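Local coordinates for protein putative thiosugar synthase (Amycolatopsis orientalis, PDB 4N6E) that probably transfers sulfur from the thiocarboxylate of a ThiS-like carrier protein to a sugar phosphate, as ThiG does in building the thiazole phosphate of thiamine, at residues S35-R40 with A70-L75; E31-V36 with T218-A223; F78-T83 with D102-E107; D58-S63 with F86-E91. All coordinates share one frame; numbering follows the deposited sequence.

Interaction 1. Residues S35-R40 with A70-L75; sequences SVPLVR and ADELPL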
loop_
_atom_site.group_PDB
_atom_site.type_symbol
_atom_site.label_atom_id
_atom_site.label_comp_id
_atom_site.label_asym_id
_atom_site.label_seq_id
_atom_site.Cartn_x
_atom_site.Cartn_y
_atom_site.Cartn_z
ATOM N N SER A 35 -15.292 17.940 -15.329
ATOM C CA SER A 35 -16.533 17.777 -14.603
ATOM C C SER A 35 -16.338 18.211 -13.150
ATOM O O SER A 35 -15.563 17.600 -12.413
ATOM C CB SER A 35 -16.999 16.309 -14.681
ATOM O OG SER A 35 -17.996 16.009 -13.705
ATOM N N VAL A 36 -17.069 19.247 -12.747
ATOM C CA VAL A 36 -16.974 19.804 -11.401
ATOM C C VAL A 36 -17.395 18.808 -10.310
ATOM O O VAL A 36 -16.724 18.709 -9.282
ATOM C CB VAL A 36 -17.780 21.124 -11.278
ATOM C CG1 VAL A 36 -17.837 21.618 -9.834
ATOM C CG2 VAL A 36 -17.168 22.201 -12.172
ATOM N N PRO A 37 -18.497 18.059 -10.524
ATOM C CA PRO A 37 -18.881 17.059 -9.508
ATOM C C PRO A 37 -17.804 15.998 -9.285
ATOM O O PRO A 37 -17.569 15.594 -8.149
ATOM C CB PRO A 37 -20.147 16.408 -10.101
ATOM C CG PRO A 37 -20.640 17.352 -11.132
ATOM C CD PRO A 37 -19.426 18.059 -11.668
ATOM N N LEU A 38 -17.166 15.557 -10.371
ATOM C CA LEU A 38 -16.097 14.548 -10.298
ATOM C C LEU A 38 -14.870 15.037 -9.488
ATOM O O LEU A 38 -14.332 14.277 -8.659
ATOM C CB LEU A 38 -15.673 14.118 -11.705
ATOM C CG LEU A 38 -14.606 13.014 -11.817
ATOM C CD1 LEU A 38 -14.992 11.775 -11.021
ATOM C CD2 LEU A 38 -14.325 12.641 -13.271
ATOM N N VAL A 39 -14.457 16.293 -9.715
ATOM C CA VAL A 39 -13.366 16.894 -8.961
ATOM C C VAL A 39 -13.726 16.863 -7.479
ATOM O O VAL A 39 -12.969 16.337 -6.646
ATOM C CB VAL A 39 -13.084 18.368 -9.381
ATOM C CG1 VAL A 39 -12.101 19.039 -8.421
ATOM C CG2 VAL A 39 -12.557 18.447 -10.804
ATOM N N ARG A 40 -14.887 17.429 -7.157
ATOM C CA ARG A 40 -15.385 17.425 -5.786
ATOM C C ARG A 40 -15.275 16.010 -5.214
ATOM O O ARG A 40 -14.701 15.812 -4.145
ATOM C CB ARG A 40 -16.832 17.936 -5.739
ATOM C CG ARG A 40 -17.524 17.857 -4.379
ATOM C CD ARG A 40 -18.725 16.920 -4.418
ATOM N NE ARG A 40 -19.820 17.499 -5.195
ATOM C CZ ARG A 40 -20.645 16.828 -6.003
ATOM N NH1 ARG A 40 -20.519 15.517 -6.203
ATOM N NH2 ARG A 40 -21.600 17.488 -6.643
ATOM N N ALA A 70 -16.156 26.972 -7.129
ATOM C CA ALA A 70 -16.548 27.591 -5.861
ATOM C C ALA A 70 -18.001 27.336 -5.490
ATOM O O ALA A 70 -18.320 27.232 -4.318
ATOM C CB ALA A 70 -16.289 29.090 -5.907
ATOM N N ASP A 71 -18.880 27.251 -6.483
ATOM C CA ASP A 71 -20.304 26.998 -6.234
ATOM C C ASP A 71 -20.544 25.612 -5.642
ATOM O O ASP A 71 -21.353 25.466 -4.732
ATOM C CB ASP A 71 -21.131 27.148 -7.524
ATOM C CG ASP A 71 -21.201 28.591 -8.019
ATOM O OD1 ASP A 71 -20.991 29.530 -7.213
ATOM O OD2 ASP A 71 -21.469 28.786 -9.224
ATOM N N GLU A 72 -19.819 24.613 -6.147
ATOM C CA GLU A 72 -20.098 23.212 -5.838
ATOM C C GLU A 72 -19.124 22.535 -4.877
ATOM O O GLU A 72 -19.327 21.367 -4.535
ATOM C CB GLU A 72 -20.151 22.407 -7.129
ATOM C CG GLU A 72 -21.267 22.830 -8.070
ATOM C CD GLU A 72 -22.077 21.642 -8.538
ATOM O OE1 GLU A 72 -21.895 21.211 -9.700
ATOM O OE2 GLU A 72 -22.875 21.126 -7.722
ATOM N N LEU A 73 -18.076 23.243 -4.450
ATOM C CA LEU A 73 -17.116 22.690 -3.492
ATOM C C LEU A 73 -16.956 23.616 -2.301
ATOM O O LEU A 73 -17.138 24.820 -2.430
ATOM C CB LEU A 73 -15.752 22.476 -4.140
ATOM C CG LEU A 73 -15.565 21.261 -5.048
ATOM C CD1 LEU A 73 -16.355 21.397 -6.346
ATOM C CD2 LEU A 73 -14.084 21.082 -5.349
ATOM N N PRO A 74 -16.596 23.057 -1.135
ATOM C CA PRO A 74 -16.376 23.855 0.066
ATOM C C PRO A 74 -14.923 24.368 0.117
ATOM O O PRO A 74 -14.138 23.978 1.004
ATOM C CB PRO A 74 -16.637 22.843 1.180
ATOM C CG PRO A 74 -16.108 21.559 0.604
ATOM C CD PRO A 74 -16.281 21.635 -0.896
ATOM N N LEU A 75 -14.582 25.252 -0.817
ATOM C CA LEU A 75 -13.187 25.650 -1.029
ATOM C C LEU A 75 -12.510 26.204 0.211
ATOM O O LEU A 75 -11.299 26.072 0.346
ATOM C CB LEU A 75 -13.067 26.664 -2.168
ATOM C CG LEU A 75 -13.501 26.208 -3.556
ATOM C CD1 LEU A 75 -13.065 27.257 -4.554
ATOM C CD2 LEU A 75 -12.934 24.848 -3.932
#
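Leu73 spreads its forked end over one side of the start of helix 36-46, where Val36, Val39 and Arg40 present their side chains. Its CD1 branch rests against Arg40 CB at 3.5 Å and reaches Val36 CG1 at 3.8 Å; the CD2 branch turns toward Val39 and meets its CG1 at 4.2 Å. Spacing of three and four residues puts the three partners on one face of the helix, and a branched leucine suits the groove between them. Val36 CG1, set opposite its own backbone N (chi1 173°), also lies against Glu72 CB, 3.6 Å away. In this TIM barrel, helix 36-46 follows strand 26-28 and helix 66-72 follows strand 50-54, so the contact packs neighbouring outer elements together, with Leu64 adding further apolar cover on Val36 and Val39. Polar groups lie at the margin of this apolar patch. The Arg40 chain bends twice, bringing its guanidinium in front of Pro37 CA, which lies 3.8 Å above one face, offset toward its edge, while Glu72 O sits at the edge near the plane. Arg40 NH2 and Glu72 OE2 are 4.0 Å apart, too far for a salt bridge, and the guanidinium and carboxylate planes stand 85° apart. Glu72 has been seen binding calcium together with Asp68 and Asp71, a role suited to an exposed carboxylate. At the start of helix 36-46, Ser35 is the N-cap, its OG accepting a weak bond from Leu38 N.

Interaction 2. Residues E31-V36 with T218-A223; sequences EQYDSV and TALVRA. With SO4 (sulfate ion), chain C.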
loop_
_atom_site.group_PDB
_atom_site.type_symbol
_atom_site.label_atom_id
_atom_site.label_comp_id
_atom_site.label_asym_id
_atom_site.label_seq_id
_atom_site.Cartn_x
_atom_site.Cartn_y
_atom_site.Cartn_z
ATOM N N GLU A 31 -6.167 19.724 -12.994
ATOM C CA GLU A 31 -6.281 20.504 -14.231
ATOM C C GLU A 31 -6.825 19.721 -15.439
ATOM O O GLU A 31 -7.177 20.327 -16.454
ATOM C CB GLU A 31 -4.948 21.182 -14.572
ATOM C CG GLU A 31 -4.039 20.461 -15.567
ATOM C CD GLU A 31 -3.353 19.245 -15.001
ATOM O OE1 GLU A 31 -2.526 18.639 -15.725
ATOM O OE2 GLU A 31 -3.633 18.891 -13.843
ATOM N N GLN A 32 -6.893 18.394 -15.329
ATOM C CA GLN A 32 -7.362 17.531 -16.419
ATOM C C GLN A 32 -8.849 17.173 -16.403
ATOM O O GLN A 32 -9.379 16.741 -17.417
ATOM C CB GLN A 32 -6.568 16.227 -16.451
ATOM C CG GLN A 32 -5.058 16.428 -16.479
ATOM C CD GLN A 32 -4.316 15.137 -16.742
ATOM O OE1 GLN A 32 -4.713 14.344 -17.590
ATOM N NE2 GLN A 32 -3.239 14.915 -16.010
ATOM N N TYR A 33 -9.524 17.333 -15.275
ATOM C CA TYR A 33 -10.957 17.049 -15.211
ATOM C C TYR A 33 -11.762 18.120 -15.960
ATOM O O TYR A 33 -11.364 19.283 -16.025
ATOM C CB TYR A 33 -11.421 16.959 -13.761
ATOM C CG TYR A 33 -10.680 15.921 -12.956
ATOM C CD1 TYR A 33 -10.955 14.553 -13.108
ATOM C CD2 TYR A 33 -9.694 16.292 -12.045
ATOM C CE1 TYR A 33 -10.270 13.596 -12.370
ATOM C CE2 TYR A 33 -9.002 15.341 -11.309
ATOM C CZ TYR A 33 -9.299 13.999 -11.474
ATOM O OH TYR A 33 -8.614 13.069 -10.739
ATOM N N ASP A 34 -12.888 17.729 -16.537
ATOM C CA ASP A 34 -13.813 18.711 -17.117
ATOM C C ASP A 34 -15.201 18.637 -16.463
ATOM O O ASP A 34 -16.154 19.222 -16.968
ATOM C CB ASP A 34 -13.905 18.521 -18.630
ATOM C CG ASP A 34 -14.269 17.110 -19.008
ATOM O OD1 ASP A 34 -14.979 16.451 -18.215
ATOM O OD2 ASP A 34 -13.835 16.651 -20.087
ATOM N N SER A 35 -15.292 17.940 -15.329
ATOM C CA SER A 35 -16.533 17.777 -14.603
ATOM C C SER A 35 -16.338 18.211 -13.150
ATOM O O SER A 35 -15.563 17.600 -12.413
ATOM C CB SER A 35 -16.999 16.309 -14.681
ATOM O OG SER A 35 -17.996 16.009 -13.705
ATOM N N VAL A 36 -17.069 19.247 -12.747
ATOM C CA VAL A 36 -16.974 19.804 -11.401
ATOM C C VAL A 36 -17.395 18.808 -10.310
ATOM O O VAL A 36 -16.724 18.709 -9.282
ATOM C CB VAL A 36 -17.780 21.124 -11.278
ATOM C CG1 VAL A 36 -17.837 21.618 -9.834
ATOM C CG2 VAL A 36 -17.168 22.201 -12.172
ATOM N N THR A 218 -2.390 11.989 -12.978
ATOM C CA THR A 218 -2.837 11.256 -14.138
ATOM C C THR A 218 -3.446 9.919 -13.728
ATOM O O THR A 218 -4.446 9.470 -14.314
ATOM C CB THR A 218 -1.647 11.034 -15.058
ATOM O OG1 THR A 218 -1.154 12.309 -15.488
ATOM C CG2 THR A 218 -2.034 10.216 -16.239
ATOM N N ALA A 219 -2.833 9.306 -12.721
ATOM C CA ALA A 219 -3.305 8.043 -12.156
ATOM C C ALA A 219 -4.795 8.031 -11.801
ATOM O O ALA A 219 -5.453 7.027 -12.008
ATOM C CB ALA A 219 -2.481 7.668 -10.929
ATOM N N LEU A 220 -5.321 9.132 -11.267
ATOM C CA LEU A 220 -6.749 9.213 -10.937
ATOM C C LEU A 220 -7.577 9.519 -12.183
ATOM O O LEU A 220 -8.667 8.971 -12.380
ATOM C CB LEU A 220 -6.986 10.275 -9.872
ATOM C CG LEU A 220 -6.130 10.135 -8.607
ATOM C CD1 LEU A 220 -6.510 11.191 -7.590
ATOM C CD2 LEU A 220 -6.265 8.754 -7.980
ATOM N N VAL A 221 -7.046 10.371 -13.046
ATOM C CA VAL A 221 -7.759 10.753 -14.255
ATOM C C VAL A 221 -7.974 9.532 -15.158
ATOM O O VAL A 221 -8.990 9.434 -15.841
ATOM C CB VAL A 221 -7.004 11.856 -15.027
ATOM C CG1 VAL A 221 -7.767 12.285 -16.282
ATOM C CG2 VAL A 221 -6.773 13.059 -14.130
ATOM N N ARG A 222 -7.028 8.601 -15.140
ATOM C CA ARG A 222 -7.020 7.499 -16.098
ATOM C C ARG A 222 -7.254 6.115 -15.505
ATOM O O ARG A 222 -7.122 5.137 -16.204
ATOM C CB ARG A 222 -5.714 7.516 -16.906
ATOM C CG ARG A 222 -5.639 8.716 -17.818
ATOM C CD ARG A 222 -4.492 8.657 -18.806
ATOM N NE ARG A 222 -4.867 9.388 -20.017
ATOM C CZ ARG A 222 -5.360 8.840 -21.132
ATOM N NH1 ARG A 222 -5.515 7.520 -21.256
ATOM N NH2 ARG A 222 -5.686 9.628 -22.154
ATOM N N ALA A 223 -7.602 6.023 -14.229
ATOM C CA ALA A 223 -8.074 4.753 -13.671
ATOM C C ALA A 223 -9.479 4.536 -14.202
ATOM O O ALA A 223 -10.193 5.503 -14.408
ATOM C CB ALA A 223 -8.087 4.793 -12.149
HETATM S S SO4 C . 1.477 12.644 -13.078
HETATM O O1 SO4 C . 0.858 12.208 -11.822
HETATM O O2 SO4 C . 2.545 13.628 -12.800
HETATM O O3 SO4 C . 2.104 11.489 -13.748
HETATM O O4 SO4 C . 0.481 13.259 -13.973
#
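The Tyr33 ring receives Val221 CG2 over one face, 4.2 Å from the ring centroid and 28° off the normal, a CH-pi contact; at the end of the ring, OH reaches Leu220 CB at 3.3 Å. Leu38, Val39 and Val42 of helix 36-46 also pack on Tyr33. The contact joins the loop after the first strand of the TIM barrel to the short helix 218-221 after the last, and the sulfate at that helix's start fits the phosphate site common in this fold. Both Val221 methyls touch Gln32: CG1, anti to the backbone N (chi1 -179°), lies by OE1, and CG2, besides covering the tyrosine, comes 3.9 Å from Gln32 CB. The extended Gln32 chain runs across the valine and offers NE2 to Thr218 OG1, a weak bond of 3.4 Å (155°). With an alanine here, Thr218 OG1 would probably lose this amide donor and Val221 part of its cover. Gln32 and Asp34 have been seen binding calcium. The sulfate, probably from the crystallisation liquor, is also held by Ala169 N and Gly196 N, and the helix start would probably favour an anion. Thr218 N donates to sulfate O4 at 3.3 Å.

Interaction 3. Residues F78-T83 with D102-E107; sequences FTWIGT and DSLGIE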
loop_
_atom_site.group_PDB
_atom_site.type_symbol
_atom_site.label_atom_id
_atom_site.label_comp_id
_atom_site.label_asym_id
_atom_site.label_seq_id
_atom_site.Cartn_x
_atom_site.Cartn_y
_atom_site.Cartn_z
ATOM N N PHE A 78 -10.167 23.931 2.259
ATOM C CA PHE A 78 -8.835 23.618 1.713
ATOM C C PHE A 78 -7.844 24.757 1.875
ATOM O O PHE A 78 -8.219 25.917 1.858
ATOM C CB PHE A 78 -8.904 23.343 0.208
ATOM C CG PHE A 78 -9.770 22.184 -0.166
ATOM C CD1 PHE A 78 -9.244 20.905 -0.248
ATOM C CD2 PHE A 78 -11.106 22.373 -0.460
ATOM C CE1 PHE A 78 -10.044 19.838 -0.595
ATOM C CE2 PHE A 78 -11.913 21.304 -0.811
ATOM C CZ PHE A 78 -11.381 20.040 -0.885
ATOM N N THR A 79 -6.572 24.397 2.011
ATOM C CA THR A 79 -5.450 25.307 1.831
ATOM C C THR A 79 -5.292 25.531 0.351
ATOM O O THR A 79 -5.228 24.564 -0.410
ATOM C CB THR A 79 -4.117 24.684 2.295
ATOM O OG1 THR A 79 -4.119 24.502 3.722
ATOM C CG2 THR A 79 -2.941 25.573 1.880
ATOM N N TRP A 80 -5.195 26.790 -0.057
ATOM C CA TRP A 80 -5.060 27.135 -1.472
ATOM C C TRP A 80 -3.602 27.314 -1.809
ATOM O O TRP A 80 -2.909 28.079 -1.149
ATOM C CB TRP A 80 -5.779 28.454 -1.785
ATOM C CG TRP A 80 -7.273 28.384 -1.767
ATOM C CD1 TRP A 80 -8.053 27.636 -0.939
ATOM C CD2 TRP A 80 -8.162 29.128 -2.590
ATOM N NE1 TRP A 80 -9.377 27.849 -1.218
ATOM C CE2 TRP A 80 -9.470 28.769 -2.226
ATOM C CE3 TRP A 80 -7.980 30.072 -3.603
ATOM C CZ2 TRP A 80 -10.588 29.321 -2.834
ATOM C CZ3 TRP A 80 -9.084 30.614 -4.207
ATOM C CH2 TRP A 80 -10.376 30.238 -3.825
ATOM N N ILE A 81 -3.120 26.619 -2.822
ATOM C CA ILE A 81 -1.762 26.869 -3.287
ATOM C C ILE A 81 -1.789 27.140 -4.770
ATOM O O ILE A 81 -2.683 26.690 -5.473
ATOM C CB ILE A 81 -0.780 25.733 -2.941
ATOM C CG1 ILE A 81 -1.034 24.490 -3.788
ATOM C CG2 ILE A 81 -0.861 25.399 -1.455
ATOM C CD1 ILE A 81 -0.070 23.353 -3.495
ATOM N N GLY A 82 -0.817 27.916 -5.229
ATOM C CA GLY A 82 -0.747 28.294 -6.622
ATOM C C GLY A 82 0.165 27.326 -7.320
ATOM O O GLY A 82 1.030 26.725 -6.684
ATOM N N THR A 83 -0.012 27.162 -8.623
ATOM C CA THR A 83 1.020 26.472 -9.384
ATOM C C THR A 83 1.331 27.227 -10.649
ATOM O O THR A 83 0.471 27.933 -11.158
ATOM C CB THR A 83 0.630 25.025 -9.731
ATOM O OG1 THR A 83 1.735 24.407 -10.383
ATOM C CG2 THR A 83 -0.556 24.986 -10.667
ATOM N N ASP A 102 -1.168 38.516 -6.452
ATOM C CA ASP A 102 -1.961 39.747 -6.530
ATOM C C ASP A 102 -3.477 39.491 -6.609
ATOM O O ASP A 102 -4.261 40.154 -5.934
ATOM C CB ASP A 102 -1.477 40.593 -7.718
ATOM C CG ASP A 102 -0.034 41.068 -7.545
ATOM O OD1 ASP A 102 0.463 41.076 -6.395
ATOM O OD2 ASP A 102 0.618 41.427 -8.552
ATOM N N SER A 103 -3.872 38.513 -7.412
ATOM C CA SER A 103 -5.279 38.271 -7.706
ATOM C C SER A 103 -6.046 37.471 -6.630
ATOM O O SER A 103 -7.240 37.696 -6.421
ATOM C CB SER A 103 -5.387 37.535 -9.044
ATOM O OG SER A 103 -4.773 36.254 -8.968
ATOM N N LEU A 104 -5.374 36.521 -5.982
ATOM C CA LEU A 104 -6.017 35.630 -4.997
ATOM C C LEU A 104 -5.370 35.673 -3.631
ATOM O O LEU A 104 -5.866 35.037 -2.707
ATOM C CB LEU A 104 -6.015 34.171 -5.489
ATOM C CG LEU A 104 -6.634 33.901 -6.862
ATOM C CD1 LEU A 104 -6.542 32.430 -7.249
ATOM C CD2 LEU A 104 -8.075 34.362 -6.871
ATOM N N GLY A 105 -4.273 36.411 -3.489
ATOM C CA GLY A 105 -3.571 36.483 -2.206
ATOM C C GLY A 105 -2.836 35.198 -1.852
ATOM O O GLY A 105 -2.513 34.976 -0.688
ATOM N N ILE A 106 -2.558 34.363 -2.859
ATOM C CA ILE A 106 -1.789 33.137 -2.682
ATOM C C ILE A 106 -0.430 33.426 -2.031
ATOM O O ILE A 106 0.357 34.209 -2.553
ATOM C CB ILE A 106 -1.556 32.424 -4.038
ATOM C CG1 ILE A 106 -2.863 31.855 -4.594
ATOM C CG2 ILE A 106 -0.541 31.298 -3.928
ATOM C CD1 ILE A 106 -3.442 30.695 -3.820
ATOM N N GLU A 107 -0.174 32.783 -0.894
ATOM C CA GLU A 107 1.099 32.888 -0.187
ATOM C C GLU A 107 1.973 31.678 -0.420
ATOM O O GLU A 107 3.161 31.724 -0.120
ATOM C CB GLU A 107 0.867 32.993 1.322
ATOM C CG GLU A 107 0.068 34.216 1.756
ATOM C CD GLU A 107 0.098 34.464 3.266
ATOM O OE1 GLU A 107 1.009 33.963 3.961
ATOM O OE2 GLU A 107 -0.790 35.179 3.763
HETATM O O HOH W 1 -1.600 30.504 0.496
#
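A water joins the two segments, accepting from Glu107 N at 3.0 Å and donating to Trp80 O at 3.2 Å. It links the two backbones just before strand 108-111 begins; Gly82 pairs directly with Ile108. Ile106 supplies the apolar part of the contact. With CG1 turned opposite the carbonyl carbon (chi1 -69°), its CD1 lies 3.8 Å from Trp80 CB, and CG2 meets Gly82 N at 3.6 Å. Glycine suits that place because a CB on Gly82 would point toward this methyl. These residues belong to the beta-alpha-beta unit formed by strand 79-83, helix 90-104 and strand 108-111, a repeating element of the TIM barrel. Gly105, the first residue past the helix, has positive phi, which a glycine adopts readily, and leads toward the next strand. Leu104, at the last helical turn, sets CD1 at the edge of the Trp80 ring, 4.4 Å from CZ3. The indole NE1 donates to Leu75 O, its ring meets Phe51 edge-to-face, and Phe55 of the ThiS/MoaD family chain packs on it. With an alanine in place of Ile106, a gap would probably open over Trp80 CB and Gly82 N, where CD1 and CG2 now lie, taking away much of the strand's apolar cover there. Across the two segments the fit is thus mainly one of apolar shape, with the water satisfying two backbone groups that do not meet directly.

Interaction 4. Residues D58-S63 with F86-E91; sequences DNRRSS and FARTKE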
loop_
_atom_site.group_PDB
_atom_site.type_symbol
_atom_site.label_atom_id
_atom_site.label_comp_id
_atom_site.label_asym_id
_atom_site.label_seq_id
_atom_site.Cartn_x
_atom_site.Cartn_y
_atom_site.Cartn_z
ATOM N N ASP A 58 -1.344 31.105 -22.037
ATOM C CA ASP A 58 -1.219 30.555 -23.403
ATOM C C ASP A 58 -2.345 29.616 -23.814
ATOM O O ASP A 58 -2.268 29.038 -24.883
ATOM C CB ASP A 58 0.094 29.779 -23.578
ATOM C CG ASP A 58 1.283 30.464 -22.928
ATOM O OD1 ASP A 58 1.461 31.683 -23.146
ATOM O OD2 ASP A 58 2.039 29.770 -22.206
ATOM N N ASN A 59 -3.365 29.439 -22.973
ATOM C CA ASN A 59 -4.456 28.480 -23.236
ATOM C C ASN A 59 -3.955 27.050 -23.568
ATOM O O ASN A 59 -4.328 26.472 -24.596
ATOM C CB ASN A 59 -5.384 28.990 -24.363
ATOM C CG ASN A 59 -5.962 30.372 -24.083
ATOM O OD1 ASN A 59 -6.974 30.522 -23.385
ATOM N ND2 ASN A 59 -5.327 31.390 -24.643
ATOM N N ARG A 60 -3.110 26.484 -22.710
ATOM C CA ARG A 60 -2.612 25.124 -22.938
ATOM C C ARG A 60 -3.700 24.086 -22.711
ATOM O O ARG A 60 -3.679 23.025 -23.328
ATOM C CB ARG A 60 -1.414 24.796 -22.053
ATOM C CG ARG A 60 -0.263 25.778 -22.172
ATOM C CD ARG A 60 1.075 25.129 -21.845
ATOM N NE ARG A 60 1.756 24.670 -23.052
ATOM C CZ ARG A 60 2.446 25.457 -23.881
ATOM N NH1 ARG A 60 2.571 26.769 -23.643
ATOM N NH2 ARG A 60 3.023 24.928 -24.958
ATOM N N ARG A 61 -4.637 24.390 -21.820
ATOM C CA ARG A 61 -5.729 23.486 -21.510
ATOM C C ARG A 61 -7.014 24.278 -21.303
ATOM O O ARG A 61 -7.028 25.504 -21.441
ATOM C CB ARG A 61 -5.389 22.645 -20.267
ATOM C CG ARG A 61 -4.522 21.424 -20.561
ATOM C CD ARG A 61 -4.977 20.209 -19.763
ATOM N NE ARG A 61 -4.224 18.993 -20.088
ATOM C CZ ARG A 61 -3.006 18.685 -19.623
ATOM N NH1 ARG A 61 -2.343 19.506 -18.803
ATOM N NH2 ARG A 61 -2.440 17.536 -19.985
ATOM N N SER A 62 -8.094 23.563 -21.003
ATOM C CA SER A 62 -9.394 24.171 -20.726
ATOM C C SER A 62 -9.851 23.780 -19.324
ATOM O O SER A 62 -11.011 23.425 -19.118
ATOM C CB SER A 62 -10.429 23.722 -21.775
ATOM O OG SER A 62 -9.888 23.816 -23.092
ATOM N N SER A 63 -8.933 23.868 -18.365
ATOM C CA SER A 63 -9.192 23.424 -17.002
ATOM C C SER A 63 -10.272 24.275 -16.350
ATOM O O SER A 63 -10.435 25.438 -16.681
ATOM C CB SER A 63 -7.903 23.430 -16.166
ATOM O OG SER A 63 -7.564 24.729 -15.705
ATOM N N PHE A 86 1.605 25.359 -15.965
ATOM C CA PHE A 86 1.309 25.601 -17.394
ATOM C C PHE A 86 2.405 26.428 -18.069
ATOM O O PHE A 86 2.488 26.442 -19.300
ATOM C CB PHE A 86 -0.035 26.312 -17.630
ATOM C CG PHE A 86 -1.257 25.492 -17.302
ATOM C CD1 PHE A 86 -1.343 24.141 -17.630
ATOM C CD2 PHE A 86 -2.356 26.096 -16.690
ATOM C CE1 PHE A 86 -2.490 23.409 -17.327
ATOM C CE2 PHE A 86 -3.504 25.362 -16.382
ATOM C CZ PHE A 86 -3.567 24.022 -16.698
ATOM N N ALA A 87 3.230 27.132 -17.298
ATOM C CA ALA A 87 4.237 28.017 -17.910
ATOM C C ALA A 87 5.307 27.193 -18.619
ATOM O O ALA A 87 5.579 26.085 -18.201
ATOM C CB ALA A 87 4.868 28.925 -16.859
ATOM N N ARG A 88 5.885 27.725 -19.693
ATOM C CA ARG A 88 6.977 27.043 -20.429
ATOM C C ARG A 88 8.313 27.812 -20.443
ATOM O O ARG A 88 9.258 27.387 -21.109
ATOM C CB ARG A 88 6.564 26.737 -21.880
ATOM C CG ARG A 88 5.347 25.827 -22.022
ATOM C CD ARG A 88 5.580 24.400 -21.518
ATOM N NE ARG A 88 4.453 23.890 -20.721
ATOM C CZ ARG A 88 4.401 22.691 -20.138
ATOM N NH1 ARG A 88 5.412 21.835 -20.258
ATOM N NH2 ARG A 88 3.328 22.345 -19.437
ATOM N N THR A 89 8.377 28.939 -19.738
ATOM C CA THR A 89 9.639 29.620 -19.480
ATOM C C THR A 89 9.723 29.996 -18.025
ATOM O O THR A 89 8.696 30.156 -17.356
ATOM C CB THR A 89 9.781 30.925 -20.277
ATOM O OG1 THR A 89 8.698 31.804 -19.943
ATOM C CG2 THR A 89 9.793 30.658 -21.777
ATOM N N LYS A 90 10.949 30.153 -17.542
ATOM C CA LYS A 90 11.179 30.670 -16.200
ATOM C C LYS A 90 10.480 32.038 -15.993
ATOM O O LYS A 90 9.892 32.298 -14.935
ATOM C CB LYS A 90 12.674 30.805 -15.951
ATOM C CG LYS A 90 13.027 31.156 -14.523
ATOM C CD LYS A 90 13.928 32.380 -14.441
ATOM C CE LYS A 90 15.350 32.064 -14.860
ATOM N NZ LYS A 90 16.196 33.285 -14.921
ATOM N N GLU A 91 10.521 32.892 -17.016
ATOM C CA GLU A 91 9.963 34.244 -16.913
ATOM C C GLU A 91 8.456 34.186 -16.765
ATOM O O GLU A 91 7.845 34.955 -16.014
ATOM C CB GLU A 91 10.337 35.087 -18.134
ATOM C CG GLU A 91 11.813 35.483 -18.180
ATOM C CD GLU A 91 12.767 34.432 -18.779
ATOM O OE1 GLU A 91 12.354 33.302 -19.167
ATOM O OE2 GLU A 91 13.977 34.747 -18.855
#
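Arg60 and Phe86 bring their loops nearest, CA to CA 6.8 Å, with no hydrogen bond passing directly between the two segments. Both loops leave the C-terminal ends of barrel strands, 50-54 and 79-83, the rim where TIM barrels carry their active sites. Arg60 lays its aliphatic part along the other loop, CD coming to 3.2 Å from Phe86 O. A bend at chi3 (95°) then swings the guanidinium so that Arg88 CG lies over one face while Asp58 OD2 stands at the edge, forming a salt bridge with NH1 at 3.4 Å whose hydrogen bond is weak. Arg60 NE and Arg88 NE are 3.6 Å apart, the two guanidinium planes inclined by 44°; Asp58 probably offsets some of this like charge, and Arg88 NH1 is engaged by Gly115 O. Asp58 has also been seen binding calcium, with Asp56. Phe86, a flat apolar group, fills the buried side and is met at its edge: Arg61 NH1 lies 4.2 Å from CE1. Val87 of the ThiS/MoaD family chain packs on the same phenylalanine. Ser63 OG, hydrogen-bonded to Ala88 O of that chain, stands 4.2 Å from Phe86 CE2.

Overall arrangement
From the N terminus, the overlapping segments 31-36 and 35-40 start two contacts: interaction 1 closes a short loop at 70-75, whereas interaction 2 waits until 218-223, joining the first strand's loop to the last strand's helix where strands 26-28 and 213-216 lie side by side. Interactions 3 and 4 lie wholly within that long span. Interaction 4 opens at 58-63, before interaction 1 has closed, and ends at 86-91, so the two cross; it crosses interaction 3 as well, which runs from 78-83 to 102-107. Interactions 1 and 3 follow in series, meeting through Leu75 and Trp80. Glu31 of interaction 2 packs on Phe86 and Ser63 of interaction 4, tying neighbouring rim loops together.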